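Local coordinates for protein putative alcohol dehydrogenase (Sinorhizobium meliloti, PDB 4J6F) that probably oxidises alcohols to carbonyl compounds, or the reverse, with a nicotinamide cofactor, as a member of the zinc-type alcohol dehydrogenase family, at residues T209-I223 with R273-L286. Numbering follows the deposited sequence.
Sequences TVLVTGASGGVGSAI and RPIDVVADLVGGPL
Two neighbouring parallel strands at the middle of a Rossmann-type dinucleotide-binding sheet meet here, 209-212 beside 277-280, and the glycine-rich turn and helix that follow the first strand close over the end of the second. Val210 pairs with Val277, Leu211 with Val278 and Val212 with Ala279. Leu211 N donates to Val277 O at 2.7 Å, Ala279 N to Leu211 O, and Thr213 N to Ala279 O. At the start of the pair, Thr209 N gives a straight bond (168°) to the anti lone pair of Asp276 OD2, at 2.8 Å, while Thr209 O accepts from both Asp276 N and Val277 N. The other carboxylate oxygen, OD1, forms a salt bridge with Arg295.

Toward the C-terminal end of the pair, Thr213 OG1 donates to the anti lone pair of Asp280 OD1 at 2.7 Å; chi1 of 68° sets this hydroxyl between the threonine's own N and carbonyl carbon, turned to the aspartate. The same OD1 receives Val282 N from above the carboxylate plane, an Asx turn, and Gly283 N on its syn side, tilted out of the plane, while OD2 bonds to Tyr300 OH. An alanine in place of Asp280 would probably leave the Thr213 hydroxyl, the two turn amides and the Tyr300 hydroxyl without their carboxylate partner, freeing the turn after the strand to shift.

Leu281 packs against the first turn of the helix: its CD2 lies 3.6 Å from Val219 CG1, the two side chains crossing at about a right angle, and its CD1 packs 3.6 Å from Gly220 N. Ile223 CD1 rests on Ala279 CB at 4.0 Å.

Met198 of helix 189-201 touches both Ile223 and Ala279, whereas Leu290 of helix 287-293 packs against Leu211 and Thr213. Strand 233-238 continues the sheet beyond 209-212, and strand 299-302 does so beyond 277-280.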
ATOM      1  N   THR A 209      -3.712  17.671  -1.650  1.00 33.00           N
ATOM      2  CA  THR A 209      -4.944  17.557  -0.867  1.00 34.04           C
ATOM      3  C   THR A 209      -5.027  16.229  -0.114  1.00 33.57           C
ATOM      4  O   THR A 209      -4.823  15.154  -0.690  1.00 36.19           O
ATOM      5  CB  THR A 209      -6.210  17.739  -1.732  1.00 35.54           C
ATOM      6  OG1 THR A 209      -6.148  18.997  -2.414  1.00 40.08           O
ATOM      7  CG2 THR A 209      -7.467  17.728  -0.861  1.00 33.29           C
ATOM      8  N   VAL A 210      -5.333  16.306   1.176  1.00 29.77           N
ATOM      9  CA  VAL A 210      -5.547  15.096   1.952  1.00 27.92           C
ATOM     10  C   VAL A 210      -6.991  15.011   2.446  1.00 29.11           C
ATOM     11  O   VAL A 210      -7.502  15.956   3.060  1.00 33.33           O
ATOM     12  CB  VAL A 210      -4.515  14.955   3.102  1.00 25.51           C
ATOM     13  CG1 VAL A 210      -4.469  16.193   3.982  1.00 25.14           C
ATOM     14  CG2 VAL A 210      -4.796  13.715   3.924  1.00 24.32           C
ATOM     15  N   LEU A 211      -7.660  13.902   2.143  1.00 26.28           N
ATOM     16  CA  LEU A 211      -8.989  13.639   2.704  1.00 26.11           C
ATOM     17  C   LEU A 211      -8.827  12.841   4.010  1.00 27.63           C
ATOM     18  O   LEU A 211      -8.183  11.771   4.025  1.00 26.30           O
ATOM     19  CB  LEU A 211      -9.867  12.875   1.710  1.00 24.06           C
ATOM     20  CG  LEU A 211     -11.339  12.644   2.066  1.00 23.49           C
ATOM     21  CD1 LEU A 211     -12.103  13.957   2.114  1.00 23.76           C
ATOM     22  CD2 LEU A 211     -11.996  11.707   1.063  1.00 23.35           C
ATOM     23  N   VAL A 212      -9.388  13.380   5.096  1.00 27.47           N
ATOM     24  CA  VAL A 212      -9.206  12.810   6.429  1.00 28.13           C
ATOM     25  C   VAL A 212     -10.539  12.346   6.998  1.00 32.13           C
ATOM     26  O   VAL A 212     -11.416  13.168   7.292  1.00 36.80           O
ATOM     27  CB  VAL A 212      -8.599  13.837   7.417  1.00 26.17           C
ATOM     28  CG1 VAL A 212      -8.254  13.157   8.728  1.00 24.73           C
ATOM     29  CG2 VAL A 212      -7.370  14.511   6.828  1.00 24.99           C
ATOM     30  N   THR A 213     -10.693  11.036   7.159  1.00 30.65           N
ATOM     31  CA  THR A 213     -11.906  10.484   7.755  1.00 30.38           C
ATOM     32  C   THR A 213     -11.722  10.381   9.262  1.00 32.53           C
ATOM     33  O   THR A 213     -10.599  10.271   9.741  1.00 32.73           O
ATOM     34  CB  THR A 213     -12.200   9.080   7.240  1.00 28.12           C
ATOM     35  OG1 THR A 213     -11.193   8.198   7.743  1.00 29.05           O
ATOM     36  CG2 THR A 213     -12.216   9.045   5.726  1.00 25.98           C
ATOM     37  N   GLY A 214     -12.828  10.390  10.002  1.00 35.23           N
ATOM     38  CA  GLY A 214     -12.785  10.428  11.471  1.00 33.95           C
ATOM     39  C   GLY A 214     -12.120  11.694  11.961  1.00 31.68           C
ATOM     40  O   GLY A 214     -11.381  11.690  12.940  1.00 30.81           O
ATOM     41  N   ALA A 215     -12.394  12.786  11.267  1.00 32.59           N
ATOM     42  CA  ALA A 215     -11.612  14.004  11.413  1.00 32.90           C
ATOM     43  C   ALA A 215     -11.695  14.647  12.795  1.00 33.29           C
ATOM     44  O   ALA A 215     -10.774  15.354  13.184  1.00 34.89           O
ATOM     45  CB  ALA A 215     -12.006  14.994  10.342  1.00 34.08           C
ATOM     46  N   SER A 216     -12.778  14.403  13.533  1.00 32.16           N
ATOM     47  CA  SER A 216     -12.939  15.015  14.858  1.00 32.84           C
ATOM     48  C   SER A 216     -12.283  14.222  15.991  1.00 32.84           C
ATOM     49  O   SER A 216     -12.156  14.732  17.111  1.00 35.35           O
ATOM     50  CB  SER A 216     -14.414  15.285  15.173  1.00 34.33           C
ATOM     51  OG  SER A 216     -15.034  14.165  15.772  1.00 34.91           O
ATOM     52  N   GLY A 217     -11.888  12.983  15.690  1.00 31.01           N
ATOM     53  CA  GLY A 217     -11.104  12.138  16.591  1.00 30.29           C
ATOM     54  C   GLY A 217      -9.650  12.572  16.783  1.00 31.09           C
ATOM     55  O   GLY A 217      -9.170  13.504  16.123  1.00 32.32           O
ATOM     56  N   GLY A 218      -8.949  11.881  17.688  1.00 29.53           N
ATOM     57  CA  GLY A 218      -7.589  12.233  18.090  1.00 28.46           C
ATOM     58  C   GLY A 218      -6.675  12.412  16.905  1.00 29.87           C
ATOM     59  O   GLY A 218      -6.224  13.521  16.594  1.00 33.04           O
ATOM     60  N   VAL A 219      -6.427  11.307  16.225  1.00 29.94           N
ATOM     61  CA  VAL A 219      -5.530  11.290  15.081  1.00 28.81           C
ATOM     62  C   VAL A 219      -6.056  12.159  13.941  1.00 29.75           C
ATOM     63  O   VAL A 219      -5.290  12.901  13.325  1.00 31.61           O
ATOM     64  CB  VAL A 219      -5.282   9.848  14.609  1.00 26.47           C
ATOM     65  CG1 VAL A 219      -4.271   9.846  13.475  1.00 29.02           C
ATOM     66  CG2 VAL A 219      -4.800   8.987  15.771  1.00 23.14           C
ATOM     67  N   GLY A 220      -7.364  12.077  13.686  1.00 29.10           N
ATOM     68  CA  GLY A 220      -8.026  12.858  12.641  1.00 27.43           C
ATOM     69  C   GLY A 220      -7.670  14.314  12.758  1.00 28.48           C
ATOM     70  O   GLY A 220      -7.097  14.900  11.841  1.00 28.90           O
ATOM     71  N   SER A 221      -7.977  14.883  13.917  1.00 30.27           N
ATOM     72  CA  SER A 221      -7.722  16.290  14.191  1.00 31.69           C
ATOM     73  C   SER A 221      -6.265  16.620  14.007  1.00 31.22           C
ATOM     74  O   SER A 221      -5.933  17.668  13.461  1.00 33.61           O
ATOM     75  CB  SER A 221      -8.136  16.630  15.611  1.00 34.68           C
ATOM     76  OG  SER A 221      -9.541  16.539  15.721  1.00 39.28           O
ATOM     77  N   ALA A 222      -5.398  15.720  14.457  1.00 27.82           N
ATOM     78  CA  ALA A 222      -3.981  15.983  14.428  1.00 27.66           C
ATOM     79  C   ALA A 222      -3.557  16.092  12.987  1.00 27.78           C
ATOM     80  O   ALA A 222      -2.844  17.019  12.606  1.00 30.53           O
ATOM     81  CB  ALA A 222      -3.216  14.874  15.131  1.00 28.38           C
ATOM     82  N   ILE A 223      -4.023  15.156  12.175  1.00 25.47           N
ATOM     83  CA  ILE A 223      -3.646  15.150  10.788  1.00 25.93           C
ATOM     84  C   ILE A 223      -4.058  16.437  10.100  1.00 29.11           C
ATOM     85  O   ILE A 223      -3.301  16.960   9.286  1.00 31.99           O
ATOM     86  CB  ILE A 223      -4.174  13.915  10.066  1.00 24.81           C
ATOM     87  CG1 ILE A 223      -3.198  12.785  10.297  1.00 23.52           C
ATOM     88  CG2 ILE A 223      -4.279  14.169   8.569  1.00 26.01           C
ATOM     89  CD1 ILE A 223      -3.805  11.444  10.061  1.00 24.38           C
ATOM     90  N   ARG A 273     -10.369  20.031  -7.198  1.00 63.30           N
ATOM     91  CA  ARG A 273      -9.007  19.486  -7.052  1.00 60.57           C
ATOM     92  C   ARG A 273      -9.061  17.990  -6.744  1.00 53.23           C
ATOM     93  O   ARG A 273      -9.865  17.560  -5.913  1.00 50.94           O
ATOM     94  CB  ARG A 273      -8.235  20.182  -5.930  1.00 68.58           C
ATOM     95  CG  ARG A 273      -8.482  21.674  -5.768  1.00 79.13           C
ATOM     96  CD  ARG A 273      -7.405  22.279  -4.883  1.00 86.68           C
ATOM     97  NE  ARG A 273      -6.102  22.198  -5.542  1.00 90.79           N
ATOM     98  CZ  ARG A 273      -5.464  23.230  -6.088  1.00 96.43           C
ATOM     99  NH1 ARG A 273      -5.986  24.451  -6.044  1.00102.45           N
ATOM    100  NH2 ARG A 273      -4.287  23.040  -6.670  1.00 93.54           N
ATOM    101  N   PRO A 274      -8.212  17.185  -7.412  1.00 48.48           N
ATOM    102  CA  PRO A 274      -8.264  15.760  -7.110  1.00 43.73           C
ATOM    103  C   PRO A 274      -7.638  15.460  -5.741  1.00 38.35           C
ATOM    104  O   PRO A 274      -6.817  16.241  -5.232  1.00 38.80           O
ATOM    105  CB  PRO A 274      -7.452  15.120  -8.250  1.00 42.10           C
ATOM    106  CG  PRO A 274      -7.145  16.221  -9.210  1.00 42.39           C
ATOM    107  CD  PRO A 274      -7.167  17.478  -8.404  1.00 45.61           C
ATOM    108  N   ILE A 275      -8.048  14.344  -5.150  1.00 32.78           N
ATOM    109  CA  ILE A 275      -7.574  13.954  -3.840  1.00 30.72           C
ATOM    110  C   ILE A 275      -6.284  13.171  -3.990  1.00 30.06           C
ATOM    111  O   ILE A 275      -6.266  12.122  -4.628  1.00 29.36           O
ATOM    112  CB  ILE A 275      -8.626  13.102  -3.099  1.00 29.38           C
ATOM    113  CG1 ILE A 275      -9.945  13.867  -2.961  1.00 28.75           C
ATOM    114  CG2 ILE A 275      -8.097  12.654  -1.742  1.00 29.09           C
ATOM    115  CD1 ILE A 275      -9.840  15.201  -2.245  1.00 28.21           C
ATOM    116  N   ASP A 276      -5.214  13.688  -3.398  1.00 30.10           N
ATOM    117  CA  ASP A 276      -3.895  13.083  -3.516  1.00 31.25           C
ATOM    118  C   ASP A 276      -3.719  11.971  -2.497  1.00 29.84           C
ATOM    119  O   ASP A 276      -3.119  10.932  -2.782  1.00 27.67           O
ATOM    120  CB  ASP A 276      -2.816  14.153  -3.321  1.00 36.11           C
ATOM    121  CG  ASP A 276      -2.878  15.239  -4.390  1.00 42.16           C
ATOM    122  OD1 ASP A 276      -2.694  14.903  -5.584  1.00 47.26           O
ATOM    123  OD2 ASP A 276      -3.131  16.415  -4.044  1.00 39.44           O
ATOM    124  N   VAL A 277      -4.245  12.207  -1.298  1.00 30.36           N
ATOM    125  CA  VAL A 277      -4.030  11.319  -0.173  1.00 27.78           C
ATOM    126  C   VAL A 277      -5.317  11.167   0.610  1.00 28.80           C
ATOM    127  O   VAL A 277      -6.044  12.140   0.819  1.00 32.33           O
ATOM    128  CB  VAL A 277      -2.936  11.845   0.783  1.00 24.14           C
ATOM    129  CG1 VAL A 277      -2.864  10.972   2.027  1.00 21.23           C
ATOM    130  CG2 VAL A 277      -1.579  11.911   0.083  1.00 23.42           C
ATOM    131  N   VAL A 278      -5.589   9.939   1.033  1.00 25.59           N
ATOM    132  CA  VAL A 278      -6.643   9.686   1.976  1.00 25.24           C
ATOM    133  C   VAL A 278      -5.978   9.207   3.253  1.00 26.29           C
ATOM    134  O   VAL A 278      -5.155   8.290   3.226  1.00 25.93           O
ATOM    135  CB  VAL A 278      -7.630   8.632   1.443  1.00 26.34           C
ATOM    136  CG1 VAL A 278      -8.474   8.042   2.567  1.00 27.95           C
ATOM    137  CG2 VAL A 278      -8.519   9.235   0.374  1.00 25.20           C
ATOM    138  N   ALA A 279      -6.299   9.889   4.354  1.00 27.36           N
ATOM    139  CA  ALA A 279      -5.938   9.477   5.706  1.00 24.08           C
ATOM    140  C   ALA A 279      -7.216   8.919   6.329  1.00 28.02           C
ATOM    141  O   ALA A 279      -8.182   9.654   6.586  1.00 32.31           O
ATOM    142  CB  ALA A 279      -5.413  10.661   6.501  1.00 21.05           C
ATOM    143  N   ASP A 280      -7.239   7.610   6.529  1.00 28.23           N
ATOM    144  CA  ASP A 280      -8.434   6.915   6.991  1.00 29.37           C
ATOM    145  C   ASP A 280      -8.306   6.489   8.443  1.00 30.08           C
ATOM    146  O   ASP A 280      -7.347   5.809   8.812  1.00 32.95           O
ATOM    147  CB  ASP A 280      -8.670   5.688   6.124  1.00 29.79           C
ATOM    148  CG  ASP A 280      -9.965   4.986   6.437  1.00 33.32           C
ATOM    149  OD1 ASP A 280     -10.871   5.579   7.070  1.00 33.19           O
ATOM    150  OD2 ASP A 280     -10.083   3.819   6.023  1.00 37.71           O
ATOM    151  N   LEU A 281      -9.265   6.884   9.270  1.00 27.57           N
ATOM    152  CA  LEU A 281      -9.253   6.449  10.658  1.00 27.67           C
ATOM    153  C   LEU A 281     -10.512   5.711  11.030  1.00 29.51           C
ATOM    154  O   LEU A 281     -10.698   5.320  12.187  1.00 33.10           O
ATOM    155  CB  LEU A 281      -9.003   7.624  11.577  1.00 29.11           C
ATOM    156  CG  LEU A 281      -7.565   8.011  11.256  1.00 31.36           C
ATOM    157  CD1 LEU A 281      -7.381   9.522  11.139  1.00 33.72           C
ATOM    158  CD2 LEU A 281      -6.596   7.335  12.217  1.00 28.89           C
ATOM    159  N   VAL A 282     -11.391   5.560  10.050  1.00 26.99           N
ATOM    160  CA  VAL A 282     -12.654   4.864  10.209  1.00 25.72           C
ATOM    161  C   VAL A 282     -12.687   3.462   9.602  1.00 25.90           C
ATOM    162  O   VAL A 282     -13.080   2.517  10.259  1.00 25.14           O
ATOM    163  CB  VAL A 282     -13.787   5.697   9.591  1.00 24.65           C
ATOM    164  CG1 VAL A 282     -15.129   5.042   9.820  1.00 23.26           C
ATOM    165  CG2 VAL A 282     -13.777   7.091  10.169  1.00 25.03           C
ATOM    166  N   GLY A 283     -12.253   3.332   8.355  1.00 26.30           N
ATOM    167  CA  GLY A 283     -12.331   2.069   7.642  1.00 27.86           C
ATOM    168  C   GLY A 283     -13.757   1.578   7.502  1.00 33.96           C
ATOM    169  O   GLY A 283     -14.674   2.366   7.236  1.00 38.50           O
ATOM    170  N   GLY A 284     -13.945   0.273   7.682  1.00 35.78           N
ATOM    171  CA  GLY A 284     -15.267  -0.345   7.611  1.00 40.15           C
ATOM    172  C   GLY A 284     -16.018  -0.141   6.307  1.00 47.19           C
ATOM    173  O   GLY A 284     -15.466  -0.351   5.226  1.00 48.02           O
ATOM    174  N   PRO A 285     -17.284   0.298   6.394  1.00 57.52           N
ATOM    175  CA  PRO A 285     -18.083   0.402   5.172  1.00 57.05           C
ATOM    176  C   PRO A 285     -17.670   1.602   4.292  1.00 55.86           C
ATOM    177  O   PRO A 285     -18.113   1.712   3.155  1.00 56.30           O
ATOM    178  CB  PRO A 285     -19.505   0.563   5.707  1.00 57.20           C
ATOM    179  CG  PRO A 285     -19.339   1.233   7.046  1.00 61.06           C
ATOM    180  CD  PRO A 285     -17.942   0.948   7.547  1.00 60.94           C
ATOM    181  N   LEU A 286     -16.813   2.478   4.810  1.00 53.51           N
ATOM    182  CA  LEU A 286     -16.312   3.619   4.045  1.00 53.26           C
ATOM    183  C   LEU A 286     -15.127   3.286   3.103  1.00 45.02           C
ATOM    184  O   LEU A 286     -14.836   4.031   2.165  1.00 44.23           O
ATOM    185  CB  LEU A 286     -15.892   4.718   5.022  1.00 56.75           C
ATOM    186  CG  LEU A 286     -16.463   6.122   4.860  1.00 60.99           C
ATOM    187  CD1 LEU A 286     -17.961   6.121   5.156  1.00 63.82           C
ATOM    188  CD2 LEU A 286     -15.723   7.056   5.808  1.00 59.14           C
TER